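Local coordinates for regulator of G-protein signaling 16 (Mus musculus, PDB 3C7L) that speeds GTP hydrolysis by G-protein alpha subunits, driving them into the inactive GDP-bound form and shortening receptor signalling, including the phototransduction cascade, at residues Val15-Arg19 / Tyr133-Ala137; Glu49-Ala53 / Ile73-Ile78; Val86-Thr92 / Val110-Thr115. All blocks are in the same frame, centred on the assembly; numbering follows the deposited sequence.

In the fold
The chain is the all-helical RGS domain, and its three contacts fall in two regions. Interaction 1 holds the chain ends together, helix 15-20 against helix 131-134 and the tail after it, and both other contacts are nested within the loop it closes. Interactions 2 and 3 follow in series and touch, their centres about 11 Å apart: helix 45-57 packs on helix 63-78, and the segment leading into helix 90-101, which in RGS relatives meets G-alpha, packs on helix 109-128. Phe50 reaches Ala111 and Thr115, tying the two into one bundle. Interaction 1 lies about 27 Å from interaction 2 and 28 Å from interaction 3, centre to centre; helix 109-128 spans between the regions.

Interaction 1: Val15-Arg19 / Tyr133-Ala137; sequences VLGWR and YRDLA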
loop_
_atom_site.group_PDB
_atom_site.type_symbol
_atom_site.label_atom_id
_atom_site.label_comp_id
_atom_site.label_asym_id
_atom_site.label_seq_id
_atom_site.Cartn_x
_atom_site.Cartn_y
_atom_site.Cartn_z
ATOM N N VAL A 15 12.037 -4.702 16.377
ATOM C CA VAL A 15 12.276 -5.638 15.285
ATOM C C VAL A 15 11.457 -6.917 15.493
ATOM O O VAL A 15 11.054 -7.575 14.530
ATOM C CB VAL A 15 13.786 -5.963 15.176
ATOM C CG1 VAL A 15 14.033 -7.005 14.104
ATOM C CG2 VAL A 15 14.549 -4.692 14.841
ATOM N N LEU A 16 11.199 -7.251 16.753
ATOM C CA LEU A 16 10.416 -8.433 17.089
ATOM C C LEU A 16 8.990 -8.207 16.599
ATOM O O LEU A 16 8.365 -9.098 16.022
ATOM C CB LEU A 16 10.424 -8.653 18.607
ATOM C CG LEU A 16 9.866 -9.949 19.212
ATOM C CD1 LEU A 16 10.085 -9.947 20.718
ATOM C CD2 LEU A 16 8.403 -10.082 18.923
ATOM N N GLY A 17 8.477 -7.001 16.825
ATOM C CA GLY A 17 7.128 -6.702 16.388
ATOM C C GLY A 17 6.913 -6.871 14.892
ATOM O O GLY A 17 5.824 -7.242 14.461
ATOM N N TRP A 18 7.942 -6.604 14.093
ATOM C CA TRP A 18 7.815 -6.723 12.642
ATOM C C TRP A 18 7.391 -8.118 12.191
ATOM O O TRP A 18 6.710 -8.263 11.172
ATOM C CB TRP A 18 9.128 -6.364 11.936
ATOM C CG TRP A 18 9.688 -5.010 12.242
ATOM C CD1 TRP A 18 9.170 -4.061 13.076
ATOM C CD2 TRP A 18 10.935 -4.492 11.771
ATOM N NE1 TRP A 18 10.025 -2.985 13.160
ATOM C CE2 TRP A 18 11.118 -3.228 12.368
ATOM C CE3 TRP A 18 11.921 -4.982 10.902
ATOM C CZ2 TRP A 18 12.252 -2.445 12.130
ATOM C CZ3 TRP A 18 13.049 -4.204 10.664
ATOM C CH2 TRP A 18 13.204 -2.952 11.276
ATOM N N ARG A 19 7.803 -9.155 12.915
ATOM C CA ARG A 19 7.387 -10.493 12.510
ATOM C C ARG A 19 6.152 -10.975 13.262
ATOM O O ARG A 19 5.569 -11.994 12.910
ATOM C CB ARG A 19 8.543 -11.494 12.632
ATOM C CG ARG A 19 9.166 -11.614 13.989
ATOM C CD ARG A 19 10.589 -12.150 13.854
ATOM N NE ARG A 19 10.818 -13.329 14.680
ATOM C CZ ARG A 19 10.589 -13.384 15.986
ATOM N NH1 ARG A 19 10.123 -12.325 16.632
ATOM N NH2 ARG A 19 10.816 -14.507 16.648
ATOM N N TYR A 133 16.405 -8.255 6.975
ATOM C CA TYR A 133 15.732 -8.350 8.263
ATOM C C TYR A 133 16.597 -9.132 9.253
ATOM O O TYR A 133 16.811 -8.696 10.385
ATOM C CB TYR A 133 14.378 -9.060 8.136
ATOM C CG TYR A 133 13.716 -9.255 9.482
ATOM C CD1 TYR A 133 13.123 -8.184 10.153
ATOM C CD2 TYR A 133 13.768 -10.488 10.130
ATOM C CE1 TYR A 133 12.606 -8.336 11.435
ATOM C CE2 TYR A 133 13.255 -10.650 11.412
ATOM C CZ TYR A 133 12.678 -9.572 12.058
ATOM O OH TYR A 133 12.178 -9.736 13.329
ATOM N N ARG A 134 17.095 -10.286 8.814
ATOM C CA ARG A 134 17.909 -11.146 9.663
ATOM C C ARG A 134 19.111 -10.464 10.304
ATOM O O ARG A 134 19.463 -10.776 11.439
ATOM C CB ARG A 134 18.370 -12.374 8.877
ATOM C CG ARG A 134 17.273 -13.395 8.663
ATOM C CD ARG A 134 17.773 -14.585 7.873
ATOM N NE ARG A 134 16.771 -15.643 7.794
ATOM C CZ ARG A 134 16.863 -16.688 6.977
ATOM N NH1 ARG A 134 17.910 -16.808 6.172
ATOM N NH2 ARG A 134 15.915 -17.615 6.969
ATOM N N ASP A 135 19.741 -9.538 9.589
ATOM C CA ASP A 135 20.899 -8.834 10.134
ATOM C C ASP A 135 20.481 -7.880 11.257
ATOM O O ASP A 135 21.259 -7.605 12.168
ATOM C CB ASP A 135 21.612 -8.043 9.030
ATOM C CG ASP A 135 22.298 -8.944 8.010
ATOM O OD1 ASP A 135 22.762 -8.423 6.974
ATOM O OD2 ASP A 135 22.377 -10.169 8.243
ATOM N N LEU A 136 19.246 -7.391 11.198
ATOM C CA LEU A 136 18.742 -6.454 12.204
ATOM C C LEU A 136 18.143 -7.141 13.425
ATOM O O LEU A 136 17.957 -6.513 14.468
ATOM C CB LEU A 136 17.679 -5.542 11.587
ATOM C CG LEU A 136 18.016 -4.832 10.276
ATOM C CD1 LEU A 136 16.816 -4.003 9.827
ATOM C CD2 LEU A 136 19.247 -3.951 10.459
ATOM N N ALA A 137 17.831 -8.426 13.297
ATOM C CA ALA A 137 17.239 -9.169 14.404
ATOM C C ALA A 137 18.196 -9.316 15.587
ATOM O O ALA A 137 19.410 -9.079 15.409
ATOM C CB ALA A 137 16.784 -10.548 13.921
ATOM O OXT ALA A 137 17.717 -9.683 16.681
#
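Val15 lays its CG1 methyl against the ring of Tyr133, with CG1 3.3 Å from CE1, while its backbone takes the polar end of the same side chain. The Tyr133 hydroxyl donates to Val15 O over an OH to O distance of 2.7 Å. It comes in from above the carbonyl plane, about 50° out of it. With CG anti to the backbone N (chi1 176°), Tyr133 sends its ring across toward helix 15-20, hydroxyl end first, sliding past Val15 in the opposite direction until OH reaches the carbonyl. Arg19 crosses the tyrosine at about a right angle and brings its methylenes, not its guanidinium, to the hydroxyl; the modelled approach of Arg19 CD to Tyr133 OH is doubtfully short. Trp18 meets the tyrosine from another direction. The two aromatic groups come rim to rim, Trp18 CE3 lying 3.5 Å from Tyr133 CE1 with the planes at 53°, and neither ring lies over the other. In the RGS fold this is where the two ends of the domain come together, an N-terminal helix against the last residues of the chain. Leu136 adds its CD1 at the edge of the indole, 3.9 Å from Trp18 CZ3, and Val15 CG1 also brushes CA of the C-terminal Ala137. Replacing Tyr133 by an alanine would probably leave Val15 O without this donor and open a gap between Val15, Trp18 and the Arg19 methylenes. Tyr133 is probably phosphorylated, as in related proteins, but it is unmodified here, its hydroxyl given to the carbonyl. Behind the contact, Leu128 of helix 109-128 touches both Arg19 and Tyr133, and Trp18 O takes a further hydrogen bond from the hydroxyl of Tyr124.

Interaction 2: Glu49-Ala53 / Ile73-Ile78; sequences EFWLA and IFDEYI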
loop_
_atom_site.group_PDB
_atom_site.type_symbol
_atom_site.label_atom_id
_atom_site.label_comp_id
_atom_site.label_asym_id
_atom_site.label_seq_id
_atom_site.Cartn_x
_atom_site.Cartn_y
_atom_site.Cartn_z
ATOM N N GLU A 49 3.954 1.853 -1.232
ATOM C CA GLU A 49 3.706 3.284 -1.373
ATOM C C GLU A 49 2.210 3.557 -1.435
ATOM O O GLU A 49 1.716 4.523 -0.854
ATOM C CB GLU A 49 4.410 3.814 -2.630
ATOM C CG GLU A 49 5.926 3.721 -2.508
ATOM C CD GLU A 49 6.676 4.092 -3.774
ATOM O OE1 GLU A 49 6.043 4.263 -4.841
ATOM O OE2 GLU A 49 7.916 4.199 -3.689
ATOM N N PHE A 50 1.488 2.688 -2.133
ATOM C CA PHE A 50 0.044 2.823 -2.261
ATOM C C PHE A 50 -0.636 2.624 -0.908
ATOM O O PHE A 50 -1.521 3.395 -0.537
ATOM C CB PHE A 50 -0.490 1.799 -3.269
ATOM C CG PHE A 50 -1.988 1.688 -3.286
ATOM C CD1 PHE A 50 -2.781 2.801 -3.548
ATOM C CD2 PHE A 50 -2.609 0.470 -3.039
ATOM C CE1 PHE A 50 -4.170 2.700 -3.562
ATOM C CE2 PHE A 50 -3.987 0.358 -3.050
ATOM C CZ PHE A 50 -4.774 1.476 -3.312
ATOM N N TRP A 51 -0.221 1.591 -0.177
ATOM C CA TRP A 51 -0.807 1.307 1.131
ATOM C C TRP A 51 -0.640 2.516 2.046
ATOM O O TRP A 51 -1.597 2.972 2.663
ATOM C CB TRP A 51 -0.140 0.077 1.761
ATOM C CG TRP A 51 -0.840 -0.440 2.995
ATOM C CD1 TRP A 51 -1.825 -1.379 3.045
ATOM C CD2 TRP A 51 -0.613 -0.024 4.349
ATOM N NE1 TRP A 51 -2.228 -1.580 4.346
ATOM C CE2 TRP A 51 -1.501 -0.758 5.165
ATOM C CE3 TRP A 51 0.254 0.902 4.951
ATOM C CZ2 TRP A 51 -1.547 -0.600 6.556
ATOM C CZ3 TRP A 51 0.209 1.058 6.336
ATOM C CH2 TRP A 51 -0.686 0.310 7.120
ATOM N N LEU A 52 0.575 3.042 2.125
ATOM C CA LEU A 52 0.851 4.207 2.965
ATOM C C LEU A 52 0.055 5.437 2.515
ATOM O O LEU A 52 -0.357 6.252 3.341
ATOM C CB LEU A 52 2.345 4.535 2.944
ATOM C CG LEU A 52 3.312 3.509 3.542
ATOM C CD1 LEU A 52 4.720 3.854 3.109
ATOM C CD2 LEU A 52 3.210 3.501 5.059
ATOM N N ALA A 53 -0.157 5.572 1.210
ATOM C CA ALA A 53 -0.908 6.709 0.683
ATOM C C ALA A 53 -2.369 6.620 1.106
ATOM O O ALA A 53 -3.017 7.642 1.336
ATOM C CB ALA A 53 -0.802 6.751 -0.838
ATOM N N ILE A 73 -4.394 9.715 -6.022
ATOM C CA ILE A 73 -4.127 8.322 -5.668
ATOM C C ILE A 73 -4.622 7.387 -6.773
ATOM O O ILE A 73 -3.931 6.443 -7.161
ATOM C CB ILE A 73 -4.801 7.959 -4.321
ATOM C CG1 ILE A 73 -4.057 8.657 -3.178
ATOM C CG2 ILE A 73 -4.819 6.440 -4.123
ATOM C CD1 ILE A 73 -4.672 8.436 -1.797
ATOM N N PHE A 74 -5.813 7.665 -7.288
ATOM C CA PHE A 74 -6.388 6.854 -8.361
ATOM C C PHE A 74 -5.524 6.938 -9.632
ATOM O O PHE A 74 -5.206 5.926 -10.250
ATOM C CB PHE A 74 -7.804 7.340 -8.678
ATOM C CG PHE A 74 -8.507 6.523 -9.722
ATOM C CD1 PHE A 74 -9.154 5.342 -9.382
ATOM C CD2 PHE A 74 -8.504 6.926 -11.053
ATOM C CE1 PHE A 74 -9.791 4.571 -10.352
ATOM C CE2 PHE A 74 -9.138 6.163 -12.032
ATOM C CZ PHE A 74 -9.782 4.984 -11.679
ATOM N N ASP A 75 -5.143 8.152 -10.010
ATOM C CA ASP A 75 -4.335 8.360 -11.211
ATOM C C ASP A 75 -2.918 7.831 -11.081
ATOM O O ASP A 75 -2.312 7.414 -12.064
ATOM C CB ASP A 75 -4.265 9.847 -11.569
ATOM C CG ASP A 75 -5.597 10.400 -12.038
ATOM O OD1 ASP A 75 -6.497 9.597 -12.371
ATOM O OD2 ASP A 75 -5.732 11.644 -12.083
ATOM N N GLU A 76 -2.383 7.853 -9.871
ATOM C CA GLU A 76 -1.024 7.383 -9.671
ATOM C C GLU A 76 -0.888 5.878 -9.469
ATOM O O GLU A 76 0.056 5.273 -9.973
ATOM C CB GLU A 76 -0.377 8.117 -8.487
ATOM C CG GLU A 76 0.969 7.543 -8.090
ATOM C CD GLU A 76 1.816 8.505 -7.284
ATOM O OE1 GLU A 76 1.298 9.111 -6.321
ATOM O OE2 GLU A 76 3.013 8.644 -7.614
ATOM N N TYR A 77 -1.831 5.270 -8.752
ATOM C CA TYR A 77 -1.749 3.839 -8.459
ATOM C C TYR A 77 -2.829 2.897 -8.989
ATOM O O TYR A 77 -2.568 1.706 -9.155
ATOM C CB TYR A 77 -1.690 3.617 -6.943
ATOM C CG TYR A 77 -0.623 4.389 -6.205
ATOM C CD1 TYR A 77 -0.915 5.606 -5.599
ATOM C CD2 TYR A 77 0.670 3.881 -6.079
ATOM C CE1 TYR A 77 0.050 6.301 -4.876
ATOM C CE2 TYR A 77 1.648 4.567 -5.359
ATOM C CZ TYR A 77 1.327 5.775 -4.758
ATOM O OH TYR A 77 2.275 6.449 -4.027
ATOM N N ILE A 78 -4.032 3.403 -9.243
ATOM C CA ILE A 78 -5.121 2.522 -9.659
ATOM C C ILE A 78 -5.471 2.375 -11.140
ATOM O O ILE A 78 -5.589 1.251 -11.632
ATOM C CB ILE A 78 -6.427 2.886 -8.906
ATOM C CG1 ILE A 78 -6.185 2.871 -7.395
ATOM C CG2 ILE A 78 -7.536 1.891 -9.264
ATOM C CD1 ILE A 78 -5.898 1.487 -6.815
#
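Ile73 opens the contact with both branches of its side chain. CG2 comes up to the edge of the Phe50 ring, near its plane, at 3.8 Å from CE1. The longer branch turns to the backbone of the other helix, where CD1 lies 3.6 Å from Ala53 O. The helix then widens into a pi-type turn at 74-78. Within it Glu76 contributes indirectly: its CG rests on one face of the Tyr77 ring, the face turned from Phe50. Tyr77 makes the broadest contact of this segment. Its CG stands anti to the carbonyl carbon (chi1 -53°), which swings the ring across to helix 45-57, where Phe50 CA sits over the ring face in a CH-pi contact, 4.0 Å from the centroid. The tyrosine is thus sandwiched between its own neighbour and the backbone of Phe50. The two aromatic rings themselves are oblique to each other, and it is Tyr77 CB that approaches Phe50 CD1, at 3.7 Å. The segments belong to helices 45-57 and 63-78 of the RGS helical bundle and run nearly antiparallel; the axes of the two short segments make an angle of 158°. Farther out along the ring, Tyr77 CE1 meets Ala53 CB, and Tyr77 OH passes 3.7 Å from Glu49 CB. The carboxylate of that glutamate is engaged by His36, which is hydrogen-bonded to OE2 through its NE2. The backbone of Tyr77 bonds on to Val86. Ile78 comes last: its chi2 of -67° folds CD1 inward, and this methyl lies 3.7 Å from Phe50 CZ. Ala111 and Thr115 of helix 109-128 meet the Phe50 ring from a third helix.

Interaction 3: Val86-Thr92 / Val110-Thr115; sequences VNIDHET and VAQGKT
Ile88 and Thr92 carry most of the contact, both pointing methyls at helix 109-128. Ile88 crosses Lys114 at about a right angle, its CD1 modelled unusually close to Lys114 CB, at 3.2 Å. The same methyl lies 3.9 Å from Thr115 OG1, and Val86 CG2 comes to that hydroxyl at a similar range. With OG1 anti to the carbonyl carbon (chi1 -52°), Thr92 turns its hydroxyl to Asp89 and its CG2 to helix 109-128, where this methyl rests 3.7 Å from Ala111 CA and 3.8 Å from Val110 CG1.

Each threonine hydroxyl is then fixed by its own segment. Thr115 OG1 donates to Ala111 O at 2.9 Å, reaching it from the face opposite Thr115 N, so one carbonyl takes two donors. Asp89, the N-cap of helix 90-101, receives Thr92 N on OD1 at 2.6 Å and nearly straight, at 166°. Thr92 OG1 gives OD1 a second bond, entering from above the carboxylate plane. In RGS relatives the loop leading into this helix borders the G-alpha surface, and here Ile88 packs it onto the bundle. With both hydroxyls bonded within their own segments, the junction between them is essentially apolar, closed by methyls and by the lysine's methylenes, while the charged Lys114 NZ and Asp89 OD2 stay 5.4 Å apart.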
loop_
_atom_site.group_PDB
_atom_site.type_symbol
_atom_site.label_atom_id
_atom_site.label_comp_id
_atom_site.label_asym_id
_atom_site.label_seq_id
_atom_site.Cartn_x
_atom_site.Cartn_y
_atom_site.Cartn_z
ATOM N N VAL A 86 -0.762 -0.589 -9.347
ATOM C CA VAL A 86 -0.620 -1.779 -8.512
ATOM C C VAL A 86 -1.315 -2.957 -9.190
ATOM O O VAL A 86 -2.278 -2.771 -9.933
ATOM C CB VAL A 86 -1.225 -1.563 -7.102
ATOM C CG1 VAL A 86 -0.460 -0.460 -6.378
ATOM C CG2 VAL A 86 -2.698 -1.200 -7.210
ATOM N N ASN A 87 -0.837 -4.168 -8.922
ATOM C CA ASN A 87 -1.410 -5.366 -9.531
ATOM C C ASN A 87 -2.758 -5.774 -8.946
ATOM O O ASN A 87 -2.845 -6.634 -8.068
ATOM C CB ASN A 87 -0.423 -6.530 -9.433
ATOM C CG ASN A 87 -0.948 -7.794 -10.089
ATOM O OD1 ASN A 87 -1.458 -7.761 -11.211
ATOM N ND2 ASN A 87 -0.814 -8.918 -9.398
ATOM N N ILE A 88 -3.807 -5.150 -9.465
ATOM C CA ILE A 88 -5.176 -5.393 -9.043
ATOM C C ILE A 88 -5.980 -5.861 -10.259
ATOM O O ILE A 88 -5.661 -5.486 -11.385
ATOM C CB ILE A 88 -5.791 -4.085 -8.494
ATOM C CG1 ILE A 88 -5.180 -3.754 -7.135
ATOM C CG2 ILE A 88 -7.285 -4.197 -8.430
ATOM C CD1 ILE A 88 -5.270 -4.870 -6.138
ATOM N N ASP A 89 -7.015 -6.674 -10.049
ATOM C CA ASP A 89 -7.815 -7.132 -11.185
ATOM C C ASP A 89 -8.742 -6.021 -11.666
ATOM O O ASP A 89 -8.892 -5.001 -10.998
ATOM C CB ASP A 89 -8.631 -8.389 -10.831
ATOM C CG ASP A 89 -9.572 -8.181 -9.653
ATOM O OD1 ASP A 89 -10.073 -7.053 -9.458
ATOM O OD2 ASP A 89 -9.831 -9.167 -8.929
ATOM N N HIS A 90 -9.353 -6.206 -12.833
ATOM C CA HIS A 90 -10.255 -5.195 -13.375
ATOM C C HIS A 90 -11.435 -4.954 -12.441
ATOM O O HIS A 90 -11.900 -3.825 -12.289
ATOM C CB HIS A 90 -10.795 -5.624 -14.740
ATOM C CG HIS A 90 -11.945 -4.791 -15.211
ATOM N ND1 HIS A 90 -11.802 -3.474 -15.592
ATOM C CD2 HIS A 90 -13.267 -5.069 -15.308
ATOM C CE1 HIS A 90 -12.985 -2.977 -15.903
ATOM N NE2 HIS A 90 -13.892 -3.924 -15.739
ATOM N N GLU A 91 -11.921 -6.032 -11.837
ATOM C CA GLU A 91 -13.047 -5.962 -10.917
ATOM C C GLU A 91 -12.814 -4.874 -9.872
ATOM O O GLU A 91 -13.652 -3.987 -9.671
ATOM C CB GLU A 91 -13.217 -7.307 -10.212
ATOM C CG GLU A 91 -14.497 -7.423 -9.416
ATOM C CD GLU A 91 -15.716 -7.515 -10.307
ATOM O OE1 GLU A 91 -15.852 -8.534 -11.023
ATOM O OE2 GLU A 91 -16.537 -6.568 -10.299
ATOM N N THR A 92 -11.661 -4.951 -9.215
ATOM C CA THR A 92 -11.301 -3.997 -8.173
ATOM C C THR A 92 -11.043 -2.597 -8.724
ATOM O O THR A 92 -11.381 -1.608 -8.077
ATOM C CB THR A 92 -10.066 -4.485 -7.396
ATOM O OG1 THR A 92 -10.294 -5.824 -6.942
ATOM C CG2 THR A 92 -9.795 -3.585 -6.188
ATOM N N VAL A 110 -11.042 -1.969 -0.860
ATOM C CA VAL A 110 -10.804 -3.241 -1.525
ATOM C C VAL A 110 -9.423 -3.276 -2.177
ATOM O O VAL A 110 -8.706 -4.268 -2.057
ATOM C CB VAL A 110 -11.900 -3.536 -2.570
ATOM C CG1 VAL A 110 -11.668 -4.895 -3.199
ATOM C CG2 VAL A 110 -13.267 -3.512 -1.897
ATOM N N ALA A 111 -9.047 -2.191 -2.847
ATOM C CA ALA A 111 -7.739 -2.114 -3.496
ATOM C C ALA A 111 -6.612 -2.228 -2.472
ATOM O O ALA A 111 -5.649 -2.959 -2.690
ATOM C CB ALA A 111 -7.604 -0.803 -4.265
ATOM N N GLN A 112 -6.736 -1.507 -1.359
ATOM C CA GLN A 112 -5.708 -1.535 -0.320
ATOM C C GLN A 112 -5.566 -2.936 0.270
ATOM O O GLN A 112 -4.453 -3.399 0.529
ATOM C CB GLN A 112 -6.037 -0.513 0.784
ATOM C CG GLN A 112 -5.087 -0.562 1.986
ATOM C CD GLN A 112 -5.303 0.585 2.965
ATOM O OE1 GLN A 112 -6.399 1.136 3.065
ATOM N NE2 GLN A 112 -4.255 0.939 3.706
ATOM N N GLY A 113 -6.698 -3.609 0.470
ATOM C CA GLY A 113 -6.680 -4.957 1.014
ATOM C C GLY A 113 -6.046 -5.965 0.070
ATOM O O GLY A 113 -5.322 -6.867 0.508
ATOM N N LYS A 114 -6.321 -5.835 -1.224
ATOM C CA LYS A 114 -5.742 -6.745 -2.206
ATOM C C LYS A 114 -4.236 -6.502 -2.262
ATOM O O LYS A 114 -3.443 -7.445 -2.310
ATOM C CB LYS A 114 -6.335 -6.505 -3.599
ATOM C CG LYS A 114 -7.818 -6.783 -3.738
ATOM C CD LYS A 114 -8.152 -8.246 -3.513
ATOM C CE LYS A 114 -9.630 -8.515 -3.771
ATOM N NZ LYS A 114 -9.977 -9.948 -3.554
ATOM N N THR A 115 -3.847 -5.229 -2.253
ATOM C CA THR A 115 -2.436 -4.862 -2.305
ATOM C C THR A 115 -1.728 -5.306 -1.030
ATOM O O THR A 115 -0.571 -5.735 -1.068
ATOM C CB THR A 115 -2.270 -3.344 -2.510
ATOM O OG1 THR A 115 -2.911 -2.967 -3.737
ATOM C CG2 THR A 115 -0.791 -2.970 -2.593
#